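PDB 1X9G: putative MAR1 from Leishmania donovani, which is of unknown function but belongs to the isochorismatase superfamily and may act as a hydrolase or ribonuclease. Local coordinates for residues Lys61-Glu66 / Glu101-Asp106; Ile88-Thr91 / Val96-Gln99; Asp108-Phe113 / Ala126-Met131. One frame throughout, in Å; residues are numbered along the deposited sequence.

Interaction 1: residues Lys61-Glu66 / Glu101-Asp106; sequences KYIVTE and EELLED
The ammonium of K61 reaches D106 and ends on two acceptors. Its NZ lies 2.6 Å from D106 OD1, forming a salt bridge through the syn lone pair, on the side of the carboxylate's second oxygen. The same NZ gives a hydrogen bond to the backbone O of L103 at 3.0 Å, and here the approach is less regular: the nitrogen stands above the carbonyl plane, 59° out of it, with a C=O...N angle of 119°. An extended chain beyond CG carries the charge across the gap, and CD also passes within 3.3 Å of L103 O. Strand 60-67, second from the edge of the Rossmann-like parallel sheet of the isochorismatase family, carries K61 and I63, and the chain leaving the short helix 98-102 folds back over it. Two residues along the strand the contact turns apolar, as I63 and L103 reach tip to tip, with I63 CD1 3.9 Å from L103 CD2. Two N-H groups of the turn after the helix are bonded within it, L104 N to E101 O at 3.0 Å and E105 N to E102 O. L104 O takes the side chain of K133, while on the far side of the strand Y62 OH bonds to A46 O of helix 39-55.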
loop_
_atom_site.group_PDB
_atom_site.type_symbol
_atom_site.label_atom_id
_atom_site.label_comp_id
_atom_site.label_asym_id
_atom_site.label_seq_id
_atom_site.Cartn_x
_atom_site.Cartn_y
_atom_site.Cartn_z
ATOM N N LYS A 61 23.960 16.309 -13.011
ATOM C CA LYS A 61 24.254 17.453 -12.153
ATOM C C LYS A 61 24.047 17.082 -10.675
ATOM O O LYS A 61 23.319 16.124 -10.353
ATOM C CB LYS A 61 23.331 18.630 -12.497
ATOM C CG LYS A 61 23.214 18.870 -14.014
ATOM C CD LYS A 61 21.993 19.999 -14.184
ATOM C CE LYS A 61 22.093 20.150 -15.911
ATOM N NZ LYS A 61 21.019 21.194 -16.241
ATOM N N TYR A 62 24.657 17.856 -9.779
ATOM C CA TYR A 62 24.480 17.634 -8.344
ATOM C C TYR A 62 24.115 18.953 -7.660
ATOM O O TYR A 62 24.773 19.977 -7.863
ATOM C CB TYR A 62 25.753 17.036 -7.770
ATOM C CG TYR A 62 25.606 16.402 -6.418
ATOM C CD1 TYR A 62 25.576 15.006 -6.285
ATOM C CD2 TYR A 62 25.504 17.195 -5.250
ATOM C CE1 TYR A 62 25.444 14.408 -5.045
ATOM C CE2 TYR A 62 25.380 16.606 -3.996
ATOM C CZ TYR A 62 25.353 15.214 -3.908
ATOM O OH TYR A 62 25.247 14.625 -2.681
ATOM N N ILE A 63 23.063 18.935 -6.848
ATOM C CA ILE A 63 22.444 20.165 -6.362
ATOM C C ILE A 63 22.196 20.085 -4.838
ATOM O O ILE A 63 21.671 19.100 -4.333
ATOM C CB ILE A 63 21.147 20.495 -7.185
ATOM C CG1 ILE A 63 21.455 20.545 -8.688
ATOM C CG2 ILE A 63 20.436 21.782 -6.703
ATOM C CD1 ILE A 63 20.212 20.685 -9.564
ATOM N N VAL A 64 22.606 21.110 -4.111
ATOM C CA VAL A 64 22.483 21.156 -2.668
ATOM C C VAL A 64 21.631 22.376 -2.436
ATOM O O VAL A 64 21.946 23.453 -2.932
ATOM C CB VAL A 64 23.866 21.395 -2.005
ATOM C CG1 VAL A 64 23.763 21.549 -0.505
ATOM C CG2 VAL A 64 24.863 20.274 -2.386
ATOM N N THR A 65 20.524 22.210 -1.720
ATOM C CA THR A 65 19.793 23.376 -1.216
ATOM C C THR A 65 20.052 23.460 0.287
ATOM O O THR A 65 20.100 22.423 0.978
ATOM C CB THR A 65 18.270 23.283 -1.458
ATOM O OG1 THR A 65 17.760 22.221 -0.666
ATOM C CG2 THR A 65 17.950 22.988 -2.882
ATOM N N GLU A 66 20.246 24.687 0.788
ATOM C CA GLU A 66 20.235 24.930 2.222
ATOM C C GLU A 66 19.075 25.857 2.469
ATOM O O GLU A 66 18.925 26.874 1.786
ATOM C CB GLU A 66 21.495 25.617 2.745
ATOM C CG GLU A 66 22.800 25.390 2.007
ATOM C CD GLU A 66 23.997 25.817 2.836
ATOM O OE1 GLU A 66 24.208 27.041 3.019
ATOM O OE2 GLU A 66 24.716 24.924 3.323
ATOM N N GLU A 101 14.977 25.656 -11.119
ATOM C CA GLU A 101 14.141 25.460 -12.294
ATOM C C GLU A 101 14.939 25.501 -13.605
ATOM O O GLU A 101 14.865 24.577 -14.413
ATOM C CB GLU A 101 13.024 26.495 -12.333
ATOM C CG GLU A 101 12.291 26.689 -11.031
ATOM C CD GLU A 101 10.950 27.378 -11.230
ATOM O OE1 GLU A 101 10.248 27.000 -12.202
ATOM O OE2 GLU A 101 10.597 28.285 -10.424
ATOM N N GLU A 102 15.693 26.574 -13.813
ATOM C CA GLU A 102 16.493 26.705 -15.022
ATOM C C GLU A 102 17.600 25.638 -15.066
ATOM O O GLU A 102 17.986 25.152 -16.139
ATOM C CB GLU A 102 17.052 28.136 -15.190
ATOM C CG GLU A 102 17.550 28.857 -13.910
ATOM C CD GLU A 102 18.029 30.319 -14.176
ATOM O OE1 GLU A 102 18.142 30.714 -15.379
ATOM O OE2 GLU A 102 18.299 31.066 -13.180
ATOM N N LEU A 103 18.072 25.258 -13.881
ATOM C CA LEU A 103 19.092 24.225 -13.734
ATOM C C LEU A 103 18.516 22.811 -13.992
ATOM O O LEU A 103 19.238 21.808 -13.931
ATOM C CB LEU A 103 19.712 24.368 -12.347
ATOM C CG LEU A 103 21.094 23.906 -11.886
ATOM C CD1 LEU A 103 22.283 24.453 -12.739
ATOM C CD2 LEU A 103 21.226 24.336 -10.452
ATOM N N LEU A 104 17.224 22.766 -14.329
ATOM C CA LEU A 104 16.493 21.540 -14.690
ATOM C C LEU A 104 15.845 21.669 -16.067
ATOM O O LEU A 104 15.056 20.813 -16.472
ATOM C CB LEU A 104 15.365 21.260 -13.671
ATOM C CG LEU A 104 15.718 20.885 -12.240
ATOM C CD1 LEU A 104 14.438 20.792 -11.348
ATOM C CD2 LEU A 104 16.565 19.628 -12.154
ATOM N N GLU A 105 16.141 22.758 -16.766
ATOM C CA GLU A 105 15.553 22.982 -18.085
ATOM C C GLU A 105 15.829 21.841 -19.051
ATOM O O GLU A 105 15.008 21.591 -19.932
ATOM C CB GLU A 105 15.982 24.321 -18.690
ATOM C CG GLU A 105 14.965 25.476 -18.523
ATOM C CD GLU A 105 15.542 26.853 -18.954
ATOM O OE1 GLU A 105 16.064 26.980 -20.094
ATOM O OE2 GLU A 105 15.472 27.813 -18.144
ATOM N N ASP A 106 16.946 21.132 -18.867
ATOM C CA ASP A 106 17.321 20.003 -19.754
ATOM C C ASP A 106 17.513 18.658 -19.038
ATOM O O ASP A 106 18.252 17.782 -19.542
ATOM C CB ASP A 106 18.623 20.334 -20.500
ATOM C CG ASP A 106 19.814 20.470 -19.556
ATOM O OD1 ASP A 106 19.603 20.527 -18.320
ATOM O OD2 ASP A 106 20.962 20.523 -20.048
#

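Interaction 2: residues Ile88-Thr91 / Val96-Gln99; sequences IEKT and VVPQ
K90 CB meets the CG1 methyl of V97 where the chain turns from strand 86-90 back into the short helix 98-102. K90 is worth following outward. Its CB rests 4.0 Å from V97 CG1, the methyl set anti to the carbonyl carbon of V97. CG is still beside that methyl, at 4.3 Å. There the chain bends (chi2 70°), and from CD onward it leaves the valine behind. CE carries NZ to a salt bridge with D27 OD1, beside which H67 ND1 and the backbone O of R92 are weak hydrogen-bond partners. An Asp-Lys-Cys triad marks the isochorismatase superfamily, and the D27-K90 pair is consistent with its first two members. V97 therefore packs on the root of this lysine and leaves its amino end to D27.

The other methyl of V97, CG2, turns to I88 and lies 4.2 Å from its CG1. I88 also has Q99 beside it: the two side chains run past one another, pointing opposite ways, and Q99 OE1 comes to 4.1 Å from both CB and CG1 of the isoleucine. Both torsions of I88 stand off the usual staggered values (chi1 121°), so its exact placement deserves caution. V97 occupies the N-cap position before the helix, although its side chain has no acceptor to offer the first turn. Beyond the strand, T91 OG1 bonds to D179 of a second subunit, placing this corner next to an assembly interface.

The contact rests on van der Waals touches alone, which have little directionality, while the polar end of K90 is held by D27, outside both segments.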
loop_
_atom_site.group_PDB
_atom_site.type_symbol
_atom_site.label_atom_id
_atom_site.label_comp_id
_atom_site.label_asym_id
_atom_site.label_seq_id
_atom_site.Cartn_x
_atom_site.Cartn_y
_atom_site.Cartn_z
ATOM N N ILE A 88 22.636 26.097 -3.463
ATOM C CA ILE A 88 21.636 27.163 -3.478
ATOM C C ILE A 88 20.879 27.237 -2.140
ATOM O O ILE A 88 20.920 26.310 -1.341
ATOM C CB ILE A 88 20.700 27.179 -4.807
ATOM C CG1 ILE A 88 19.221 27.037 -4.504
ATOM C CG2 ILE A 88 21.147 26.206 -5.914
ATOM C CD1 ILE A 88 18.775 25.623 -4.516
ATOM N N GLU A 89 20.229 28.365 -1.889
ATOM C CA GLU A 89 19.680 28.685 -0.558
ATOM C C GLU A 89 18.257 29.181 -0.730
ATOM O O GLU A 89 17.925 29.820 -1.732
ATOM C CB GLU A 89 20.526 29.773 0.143
ATOM C CG GLU A 89 21.981 29.358 0.526
ATOM C CD GLU A 89 22.859 30.547 1.071
ATOM O OE1 GLU A 89 22.368 31.350 1.904
ATOM O OE2 GLU A 89 24.045 30.675 0.657
ATOM N N LYS A 90 17.400 28.916 0.239
ATOM C CA LYS A 90 16.029 29.391 0.093
ATOM C C LYS A 90 15.228 29.406 1.355
ATOM O O LYS A 90 15.682 28.975 2.412
ATOM C CB LYS A 90 15.274 28.564 -0.944
ATOM C CG LYS A 90 15.624 27.068 -0.971
ATOM C CD LYS A 90 15.150 26.279 0.231
ATOM C CE LYS A 90 14.874 24.813 -0.220
ATOM N NZ LYS A 90 14.442 23.939 0.916
ATOM N N THR A 91 14.014 29.910 1.228
ATOM C CA THR A 91 13.069 29.873 2.335
ATOM C C THR A 91 11.782 29.073 1.940
ATOM O O THR A 91 11.081 28.527 2.798
ATOM C CB THR A 91 12.800 31.298 2.824
ATOM O OG1 THR A 91 12.397 32.112 1.707
ATOM C CG2 THR A 91 14.104 31.905 3.414
ATOM N N VAL A 96 11.973 23.566 -5.480
ATOM C CA VAL A 96 11.738 24.200 -6.784
ATOM C C VAL A 96 11.624 25.732 -6.654
ATOM O O VAL A 96 10.532 26.308 -6.527
ATOM C CB VAL A 96 10.558 23.557 -7.545
ATOM C CG1 VAL A 96 10.487 24.077 -8.980
ATOM C CG2 VAL A 96 10.698 22.008 -7.521
ATOM N N VAL A 97 12.798 26.372 -6.638
ATOM C CA VAL A 97 12.940 27.838 -6.680
ATOM C C VAL A 97 13.540 28.199 -8.032
ATOM O O VAL A 97 14.087 27.302 -8.706
ATOM C CB VAL A 97 13.805 28.379 -5.515
ATOM C CG1 VAL A 97 13.040 28.254 -4.187
ATOM C CG2 VAL A 97 15.171 27.704 -5.453
ATOM N N PRO A 98 13.388 29.481 -8.467
ATOM C CA PRO A 98 13.897 30.002 -9.748
ATOM C C PRO A 98 15.249 29.455 -10.157
ATOM O O PRO A 98 15.400 29.006 -11.303
ATOM C CB PRO A 98 13.981 31.487 -9.492
ATOM C CG PRO A 98 12.783 31.740 -8.611
ATOM C CD PRO A 98 12.626 30.522 -7.746
ATOM N N GLN A 99 16.220 29.469 -9.241
ATOM C CA GLN A 99 17.560 28.947 -9.566
ATOM C C GLN A 99 17.546 27.502 -10.048
ATOM O O GLN A 99 18.127 27.187 -11.081
ATOM C CB GLN A 99 18.546 29.123 -8.412
ATOM C CG GLN A 99 19.391 30.374 -8.551
ATOM C CD GLN A 99 20.086 30.784 -7.263
ATOM O OE1 GLN A 99 19.477 30.808 -6.180
ATOM N NE2 GLN A 99 21.373 31.138 -7.374
#

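Interaction 3: residues Asp108-Phe113 / Ala126-Met131; sequences DNAVVF and ADLLDM
L128 meets two residues of the strand, V112 and A110, from the overlying helix. V112 and A110, two residues apart on strand 109-115, present their side chains on the same face of the sheet, where the leucine comes down. Its CD2 methyl carries the closest approach, 3.8 Å from V112 CG2, the two side chains crossing at a slant. V112 holds a regular staggered form with CG1 anti to the backbone N (chi1 -179°), which leaves CG2 beside that nitrogen and facing the helix. L128 is less comfortable: its chi2 of 1° nearly eclipses CD1 with CA, and chi1 (-91°) is also away from a staggered value, so its rotation in the model is best read with caution. A110 offers just its CB, 4.3 Å from L128 CG, a short side chain under the leucine's branch point.

Strand 109-115, helix 117-130 and strand 134-143 form a beta-alpha-beta crossover, and this contact seats the helix on its first strand. V112 also touches L137 of the next strand. With only carbon surfaces meeting and all three residues buried, the join is hydrophobic, without directional bonds.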
loop_
_atom_site.group_PDB
_atom_site.type_symbol
_atom_site.label_atom_id
_atom_site.label_comp_id
_atom_site.label_asym_id
_atom_site.label_seq_id
_atom_site.Cartn_x
_atom_site.Cartn_y
_atom_site.Cartn_z
ATOM N N ASP A 108 15.955 15.194 -17.262
ATOM C CA ASP A 108 14.788 14.296 -17.385
ATOM C C ASP A 108 14.353 13.640 -16.077
ATOM O O ASP A 108 13.145 13.392 -15.867
ATOM C CB ASP A 108 15.084 13.226 -18.413
ATOM C CG ASP A 108 15.349 13.819 -19.765
ATOM O OD1 ASP A 108 16.529 14.037 -20.126
ATOM O OD2 ASP A 108 14.358 14.125 -20.446
ATOM N N ASN A 109 15.345 13.357 -15.222
ATOM C CA ASN A 109 15.169 12.585 -14.000
ATOM C C ASN A 109 15.747 13.289 -12.789
ATOM O O ASN A 109 16.826 13.843 -12.865
ATOM C CB ASN A 109 15.874 11.243 -14.115
ATOM C CG ASN A 109 15.682 10.607 -15.453
ATOM O OD1 ASN A 109 16.515 10.758 -16.325
ATOM N ND2 ASN A 109 14.576 9.911 -15.636
ATOM N N ALA A 110 15.050 13.238 -11.669
ATOM C CA ALA A 110 15.562 13.767 -10.436
ATOM C C ALA A 110 15.574 12.663 -9.411
ATOM O O ALA A 110 14.574 11.982 -9.222
ATOM C CB ALA A 110 14.714 14.915 -9.966
ATOM N N VAL A 111 16.719 12.486 -8.775
ATOM C CA VAL A 111 16.937 11.597 -7.665
ATOM C C VAL A 111 16.994 12.507 -6.437
ATOM O O VAL A 111 17.932 13.321 -6.275
ATOM C CB VAL A 111 18.279 10.860 -7.835
ATOM C CG1 VAL A 111 18.641 10.020 -6.602
ATOM C CG2 VAL A 111 18.323 10.045 -9.126
ATOM N N VAL A 112 15.994 12.379 -5.564
ATOM C CA VAL A 112 15.759 13.336 -4.489
ATOM C C VAL A 112 16.024 12.677 -3.160
ATOM O O VAL A 112 15.549 11.590 -2.913
ATOM C CB VAL A 112 14.344 13.897 -4.560
ATOM C CG1 VAL A 112 14.113 14.912 -3.465
ATOM C CG2 VAL A 112 14.131 14.578 -5.864
ATOM N N PHE A 113 16.839 13.292 -2.317
ATOM C CA PHE A 113 17.193 12.649 -1.072
ATOM C C PHE A 113 17.416 13.721 -0.027
ATOM O O PHE A 113 17.617 14.834 -0.400
ATOM C CB PHE A 113 18.414 11.744 -1.267
ATOM C CG PHE A 113 19.551 12.403 -1.943
ATOM C CD1 PHE A 113 20.629 12.910 -1.193
ATOM C CD2 PHE A 113 19.594 12.505 -3.329
ATOM C CE1 PHE A 113 21.710 13.562 -1.824
ATOM C CE2 PHE A 113 20.677 13.135 -3.966
ATOM C CZ PHE A 113 21.731 13.672 -3.198
ATOM N N ALA A 126 6.220 16.920 -5.367
ATOM C CA ALA A 126 4.982 17.304 -6.076
ATOM C C ALA A 126 5.282 18.355 -7.168
ATOM O O ALA A 126 4.730 18.274 -8.261
ATOM C CB ALA A 126 3.872 17.764 -5.109
ATOM N N ASP A 127 6.180 19.309 -6.880
ATOM C CA ASP A 127 6.610 20.344 -7.878
ATOM C C ASP A 127 7.373 19.746 -9.079
ATOM O O ASP A 127 7.040 20.013 -10.232
ATOM C CB ASP A 127 7.443 21.468 -7.238
ATOM C CG ASP A 127 6.633 22.398 -6.294
ATOM O OD1 ASP A 127 7.283 22.963 -5.394
ATOM O OD2 ASP A 127 5.391 22.597 -6.436
ATOM N N LEU A 128 8.379 18.929 -8.798
ATOM C CA LEU A 128 9.015 18.125 -9.831
ATOM C C LEU A 128 8.013 17.386 -10.711
ATOM O O LEU A 128 8.135 17.408 -11.939
ATOM C CB LEU A 128 9.966 17.135 -9.194
ATOM C CG LEU A 128 11.444 17.506 -8.982
ATOM C CD1 LEU A 128 11.797 18.949 -9.467
ATOM C CD2 LEU A 128 11.937 17.193 -7.531
ATOM N N LEU A 129 7.000 16.743 -10.101
ATOM C CA LEU A 129 6.043 15.996 -10.901
ATOM C C LEU A 129 5.289 16.911 -11.824
ATOM O O LEU A 129 5.118 16.590 -12.987
ATOM C CB LEU A 129 5.080 15.111 -10.066
ATOM C CG LEU A 129 5.715 13.858 -9.446
ATOM C CD1 LEU A 129 4.765 13.132 -8.508
ATOM C CD2 LEU A 129 6.396 12.903 -10.439
ATOM N N ASP A 130 4.840 18.044 -11.303
ATOM C CA ASP A 130 4.245 19.105 -12.117
ATOM C C ASP A 130 5.128 19.645 -13.248
ATOM O O ASP A 130 4.606 20.138 -14.243
ATOM C CB ASP A 130 3.733 20.225 -11.230
ATOM C CG ASP A 130 2.391 19.875 -10.630
ATOM O OD1 ASP A 130 2.325 19.183 -9.572
ATOM O OD2 ASP A 130 1.375 20.228 -11.275
ATOM N N MET A 131 6.443 19.490 -13.118
ATOM C CA MET A 131 7.365 19.887 -14.169
ATOM C C MET A 131 7.622 18.784 -15.214
ATOM O O MET A 131 8.442 18.960 -16.106
ATOM C CB MET A 131 8.692 20.360 -13.553
ATOM C CG MET A 131 8.596 21.661 -12.775
ATOM S SD MET A 131 10.221 22.115 -12.180
ATOM C CE MET A 131 10.860 23.047 -13.594
#

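In the fold
Interactions 1 and 2 have centres about 9 Å apart and are stitched together by neighbouring strands: V64 O lies 2.8 Å from I88 N, and E66 N is equally close to I88 O, both probable hydrogen bonds. Interaction 2 is nested within the chain loop that interaction 1 closes, and both use helix 98-102. Interaction 3 follows later in the chain, its centre about 10 Å from interaction 1 and 14 Å from interaction 2. L128 of interaction 3 also touches segments of the other two, with its CD1 3.7 Å from L104 CD1 and 3.8 Å from V96 CG2. D27, probably in the active site, takes K90 NZ on OD1 and T65 OG1, in segment 61-66, on OD2.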